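Local coordinates for protein endoglucanase A (Clostridium cellulolyticum, PDB 1EDG) that probably hydrolyses internal beta-1,4-glucosidic bonds of cellulose, as a family 5 endoglucanase built on a TIM-barrel catalytic domain, at residues 125-129 and 130-134. Sequence-based numbering, arbitrary orientation.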
loop_
_atom_site.group_PDB
_atom_site.type_symbol
_atom_site.label_atom_id
_atom_site.label_comp_id
_atom_site.label_asym_id
_atom_site.label_seq_id
_atom_site.Cartn_x
_atom_site.Cartn_y
_atom_site.Cartn_z
ATOM N N VAL A 125 2.073 -14.737 -2.574
ATOM C CA VAL A 125 1.986 -15.283 -3.925
ATOM C C VAL A 125 2.964 -16.459 -3.897
ATOM O O VAL A 125 4.180 -16.262 -3.968
ATOM C CB VAL A 125 2.445 -14.263 -5.004
ATOM C CG1 VAL A 125 2.247 -14.851 -6.407
ATOM C CG2 VAL A 125 1.680 -12.955 -4.869
ATOM N N ASP A 126 2.424 -17.665 -3.750
ATOM C CA ASP A 126 3.222 -18.880 -3.662
ATOM C C ASP A 126 2.321 -20.031 -4.095
ATOM O O ASP A 126 1.296 -20.288 -3.467
ATOM C CB ASP A 126 3.653 -19.088 -2.206
ATOM C CG ASP A 126 4.640 -20.225 -2.039
ATOM O OD1 ASP A 126 4.259 -21.395 -2.230
ATOM O OD2 ASP A 126 5.810 -19.948 -1.712
ATOM N N LYS A 127 2.738 -20.759 -5.124
ATOM C CA LYS A 127 1.955 -21.873 -5.663
ATOM C C LYS A 127 1.541 -22.946 -4.660
ATOM O O LYS A 127 0.433 -23.476 -4.730
ATOM C CB LYS A 127 2.719 -22.523 -6.819
ATOM C CG LYS A 127 2.878 -21.613 -8.015
ATOM C CD LYS A 127 3.838 -22.178 -9.038
ATOM C CE LYS A 127 3.929 -21.251 -10.233
ATOM N NZ LYS A 127 4.927 -21.703 -11.236
ATOM N N VAL A 128 2.427 -23.255 -3.723
ATOM C CA VAL A 128 2.165 -24.288 -2.727
ATOM C C VAL A 128 1.469 -23.812 -1.461
ATOM O O VAL A 128 0.463 -24.382 -1.042
ATOM C CB VAL A 128 3.481 -24.988 -2.312
ATOM C CG1 VAL A 128 3.197 -26.099 -1.313
ATOM C CG2 VAL A 128 4.203 -25.525 -3.539
ATOM N N LYS A 129 2.016 -22.765 -0.856
ATOM C CA LYS A 129 1.504 -22.232 0.399
ATOM C C LYS A 129 0.463 -21.115 0.342
ATOM O O LYS A 129 -0.267 -20.920 1.312
ATOM C CB LYS A 129 2.682 -21.790 1.268
ATOM C CG LYS A 129 3.512 -22.942 1.826
ATOM C CD LYS A 129 4.782 -22.429 2.492
ATOM C CE LYS A 129 5.397 -23.469 3.418
ATOM N NZ LYS A 129 4.503 -23.776 4.577
ATOM N N GLY A 130 0.405 -20.374 -0.760
ATOM C CA GLY A 130 -0.558 -19.289 -0.859
ATOM C C GLY A 130 -1.371 -19.341 -2.138
ATOM O O GLY A 130 -1.940 -20.383 -2.467
ATOM N N TYR A 131 -1.431 -18.225 -2.858
ATOM C CA TYR A 131 -2.177 -18.163 -4.113
ATOM C C TYR A 131 -1.215 -17.835 -5.255
ATOM O O TYR A 131 -0.085 -17.411 -5.018
ATOM C CB TYR A 131 -3.313 -17.118 -4.032
ATOM C CG TYR A 131 -2.869 -15.663 -4.011
ATOM C CD1 TYR A 131 -2.536 -15.029 -2.814
ATOM C CD2 TYR A 131 -2.760 -14.931 -5.190
ATOM C CE1 TYR A 131 -2.099 -13.699 -2.797
ATOM C CE2 TYR A 131 -2.323 -13.605 -5.183
ATOM C CZ TYR A 131 -1.991 -13.000 -3.982
ATOM O OH TYR A 131 -1.533 -11.701 -3.981
ATOM N N PHE A 132 -1.639 -18.094 -6.487
ATOM C CA PHE A 132 -0.836 -17.798 -7.670
ATOM C C PHE A 132 -1.880 -17.509 -8.739
ATOM O O PHE A 132 -2.710 -18.363 -9.056
ATOM C CB PHE A 132 0.048 -18.985 -8.073
ATOM C CG PHE A 132 1.122 -18.624 -9.060
ATOM C CD1 PHE A 132 2.340 -18.108 -8.625
ATOM C CD2 PHE A 132 0.908 -18.765 -10.428
ATOM C CE1 PHE A 132 3.331 -17.735 -9.542
ATOM C CE2 PHE A 132 1.896 -18.392 -11.352
ATOM C CZ PHE A 132 3.105 -17.878 -10.906
ATOM N N PRO A 133 -1.878 -16.279 -9.276
ATOM C CA PRO A 133 -2.825 -15.825 -10.300
ATOM C C PRO A 133 -2.699 -16.378 -11.722
ATOM O O PRO A 133 -2.319 -15.653 -12.641
ATOM C CB PRO A 133 -2.646 -14.309 -10.262
ATOM C CG PRO A 133 -1.186 -14.173 -10.026
ATOM C CD PRO A 133 -0.925 -15.204 -8.937
ATOM N N SER A 134 -3.008 -17.659 -11.887
ATOM C CA SER A 134 -2.998 -18.303 -13.201
ATOM C C SER A 134 -4.061 -19.393 -13.120
ATOM O O SER A 134 -4.352 -19.903 -12.032
ATOM C CB SER A 134 -1.619 -18.872 -13.564
ATOM O OG SER A 134 -1.334 -20.076 -12.877
HETATM O O HOH W 1 -1.935 -21.910 -4.939
HETATM O O HOH W 2 -2.088 -23.016 -1.410
#
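Lys127 lays its aliphatic chain over one face of the Phe132 ring, the two side chains running side by side in the same direction. Lys127 CG lies against Phe132 CG and CD1, and Lys127 CE hangs over the centre, 3.5 Å from the Phe132 centroid, in a CH-pi contact. The chain stays extended beyond CG, which carries Lys127 NZ out over the same face for a cation-pi contact, 4.6 Å from the Phe132 centroid. Val125 divides its two methyls between neighbours: CG1 meets Phe132 CD1 at 3.9 Å and also touches Pro133 CD, while CG2 packs obliquely on the phenol end of Tyr131. The Tyr131 side chain also touches Tyr144 and Ile145 of helix 138-155.

Two backbone bonds close the turn. Asp126 N donates to Tyr131 O, and Gly130 N returns to Asp126 O at 2.9 Å. With chi1 at -172°, Asp126 CG is set beside its carbonyl carbon, on the side of the turn where Asp126 OD1 can take a nearly straight bond from Lys129 N (3.0 Å, 175°), arriving from above the carboxylate plane; Val128 N adds a weak one. Two waters tie Gly130 O to Lys127 O and Val128 O.

Gly130 and Tyr131 both facing Asp126 make a classic beta bulge, and with the Asx motif of Asp126 it shapes a tight turn within the loop that leads from strand 116-120 to helix 138-155 of the TIM barrel.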